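Cellulosome protein dockerin type I (Clostridium thermocellum, PDB 2WZ8) is a cellulosomal component whose family 35 carbohydrate-binding module, the fragment described here, binds calcium and probably recognises sugars. Local coordinates at residues Ser91-Pro96 against Gly123-Arg128. Numbering follows the deposited sequence.
Sequences SVNGGP and GNNTIR
Ser91 and Val92 pair with Arg128 and Ile127 as neighbouring antiparallel strands of the five-stranded sheet, at the point where strand 86-92 gives way to a turn, a worked example of how a ladder ends. Ser91 and Arg128 form a hydrogen-bonded pair: Ser91 N reaches Arg128 O at 2.9 Å in the carbonyl plane, and the return bond from Arg128 N to Ser91 O is nearly straight, at 177°. Val92 and Ile127 follow as a non-hydrogen-bonded pair, with Val92 CA lying 3.4 Å from Thr126 O in a CA-H...O contact. That same carbonyl then takes the last backbone bond, from Asn93 N.

This bond is made from within a type I' turn, Val92 to Gly95, closed by Gly95 N on Val92 O. The hydroxyl of Ser91, set opposite its own backbone N (chi1 170°), donates across the turn to Gly95 O at 2.7 Å. A water flanks the end of the ladder: it donates to Ser91 O, accepts from Gly94 N and lies 2.8 Å from Thr126 OG1, joining turn and strand. Asn93 lays its side chain against Asn125, itself held by Asn121 N and Val54 O. Val92 and Ile127 share a face, where Val92 packs on Val118 and Leu120 of strand 112-120; from the opposite face Arg128 leads away to Gln50 and a cation-pi contact with Tyr48. The type I' turn is typical of tight beta hairpins, here joining strands 86-92 and 98-102, while the packing of Val92 on the other sheet belongs to the beta-sandwich (jelly-roll) fold of these carbohydrate-binding modules.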
loop_
_atom_site.group_PDB
_atom_site.type_symbol
_atom_site.label_atom_id
_atom_site.label_comp_id
_atom_site.label_asym_id
_atom_site.label_seq_id
_atom_site.Cartn_x
_atom_site.Cartn_y
_atom_site.Cartn_z
ATOM N N SER A 91 6.741 0.735 6.043
ATOM C CA SER A 91 7.234 0.426 7.382
ATOM C C SER A 91 6.483 -0.716 7.959
ATOM O O SER A 91 5.292 -0.680 8.081
ATOM C CB SER A 91 7.064 1.662 8.269
ATOM O OG SER A 91 7.307 1.397 9.642
ATOM N N VAL A 92 7.225 -1.751 8.329
ATOM C CA VAL A 92 6.669 -2.956 8.940
ATOM C C VAL A 92 6.873 -2.920 10.445
ATOM O O VAL A 92 7.993 -2.746 10.900
ATOM C CB VAL A 92 7.309 -4.208 8.326
ATOM C CG1 VAL A 92 6.758 -5.456 8.973
ATOM C CG2 VAL A 92 7.117 -4.267 6.808
ATOM N N ASN A 93 5.793 -3.025 11.199
ATOM C CA ASN A 93 5.845 -3.041 12.665
ATOM C C ASN A 93 6.603 -1.830 13.228
ATOM O O ASN A 93 7.395 -1.904 14.186
ATOM C CB ASN A 93 6.471 -4.361 13.158
ATOM C CG ASN A 93 5.652 -5.578 12.800
ATOM O OD1 ASN A 93 6.206 -6.606 12.330
ATOM N ND2 ASN A 93 4.365 -5.493 13.004
ATOM N N GLY A 94 6.365 -0.696 12.596
ATOM C CA GLY A 94 7.000 0.548 12.998
ATOM C C GLY A 94 8.460 0.660 12.666
ATOM O O GLY A 94 9.162 1.548 13.166
ATOM N N GLY A 95 8.942 -0.296 11.891
ATOM C CA GLY A 95 10.332 -0.392 11.510
ATOM C C GLY A 95 10.766 0.626 10.486
ATOM O O GLY A 95 10.003 1.505 10.071
ATOM N N PRO A 96 12.049 0.596 10.138
ATOM C CA PRO A 96 12.597 1.577 9.234
ATOM C C PRO A 96 11.988 1.473 7.855
ATOM O O PRO A 96 11.624 0.384 7.430
ATOM C CB PRO A 96 14.093 1.233 9.213
ATOM C CG PRO A 96 14.168 -0.151 9.573
ATOM C CD PRO A 96 13.019 -0.484 10.454
ATOM N N GLY A 123 2.422 -14.116 14.198
ATOM C CA GLY A 123 1.293 -13.392 14.757
ATOM C C GLY A 123 0.919 -12.193 13.908
ATOM O O GLY A 123 1.092 -12.173 12.675
ATOM N N ASN A 124 0.333 -11.215 14.586
ATOM C CA ASN A 124 -0.157 -9.998 13.922
ATOM C C ASN A 124 0.970 -9.016 13.682
ATOM O O ASN A 124 1.839 -8.800 14.519
ATOM C CB ASN A 124 -1.271 -9.314 14.753
ATOM C CG ASN A 124 -2.582 -10.051 14.722
ATOM O OD1 ASN A 124 -3.210 -10.248 15.789
ATOM N ND2 ASN A 124 -3.015 -10.476 13.553
ATOM N N ASN A 125 0.919 -8.393 12.523
ATOM C CA ASN A 125 1.895 -7.380 12.102
ATOM C C ASN A 125 1.177 -6.148 11.564
ATOM O O ASN A 125 0.042 -6.240 11.095
ATOM C CB ASN A 125 2.766 -7.939 10.962
ATOM C CG ASN A 125 3.618 -9.123 11.391
ATOM O OD1 ASN A 125 4.764 -8.952 11.777
ATOM N ND2 ASN A 125 3.063 -10.311 11.316
ATOM N N THR A 126 1.873 -5.022 11.582
ATOM C CA THR A 126 1.375 -3.810 10.900
ATOM C C THR A 126 2.248 -3.531 9.699
ATOM O O THR A 126 3.461 -3.771 9.686
ATOM C CB THR A 126 1.338 -2.605 11.833
ATOM O OG1 THR A 126 2.681 -2.238 12.185
ATOM C CG2 THR A 126 0.509 -2.905 13.061
ATOM N N ILE A 127 1.610 -2.988 8.670
ATOM C CA ILE A 127 2.316 -2.506 7.497
ATOM C C ILE A 127 1.764 -1.146 7.101
ATOM O O ILE A 127 0.599 -1.042 6.779
ATOM C CB ILE A 127 2.247 -3.497 6.282
ATOM C CG1 ILE A 127 2.637 -4.939 6.688
ATOM C CG2 ILE A 127 3.099 -2.972 5.145
ATOM C CD1 ILE A 127 2.467 -6.012 5.585
ATOM N N ARG A 128 2.610 -0.124 7.170
ATOM C CA ARG A 128 2.235 1.277 6.838
ATOM C C ARG A 128 2.879 1.732 5.562
ATOM O O ARG A 128 4.077 1.594 5.338
ATOM C CB ARG A 128 2.653 2.205 7.990
ATOM C CG ARG A 128 2.167 3.640 7.789
ATOM C CD ARG A 128 2.528 4.603 8.922
ATOM N NE ARG A 128 1.880 4.253 10.175
ATOM C CZ ARG A 128 1.786 5.051 11.222
ATOM N NH1 ARG A 128 2.319 6.272 11.161
ATOM N NH2 ARG A 128 1.174 4.640 12.304
HETATM O O HOH W 1 4.126 -0.412 10.641
#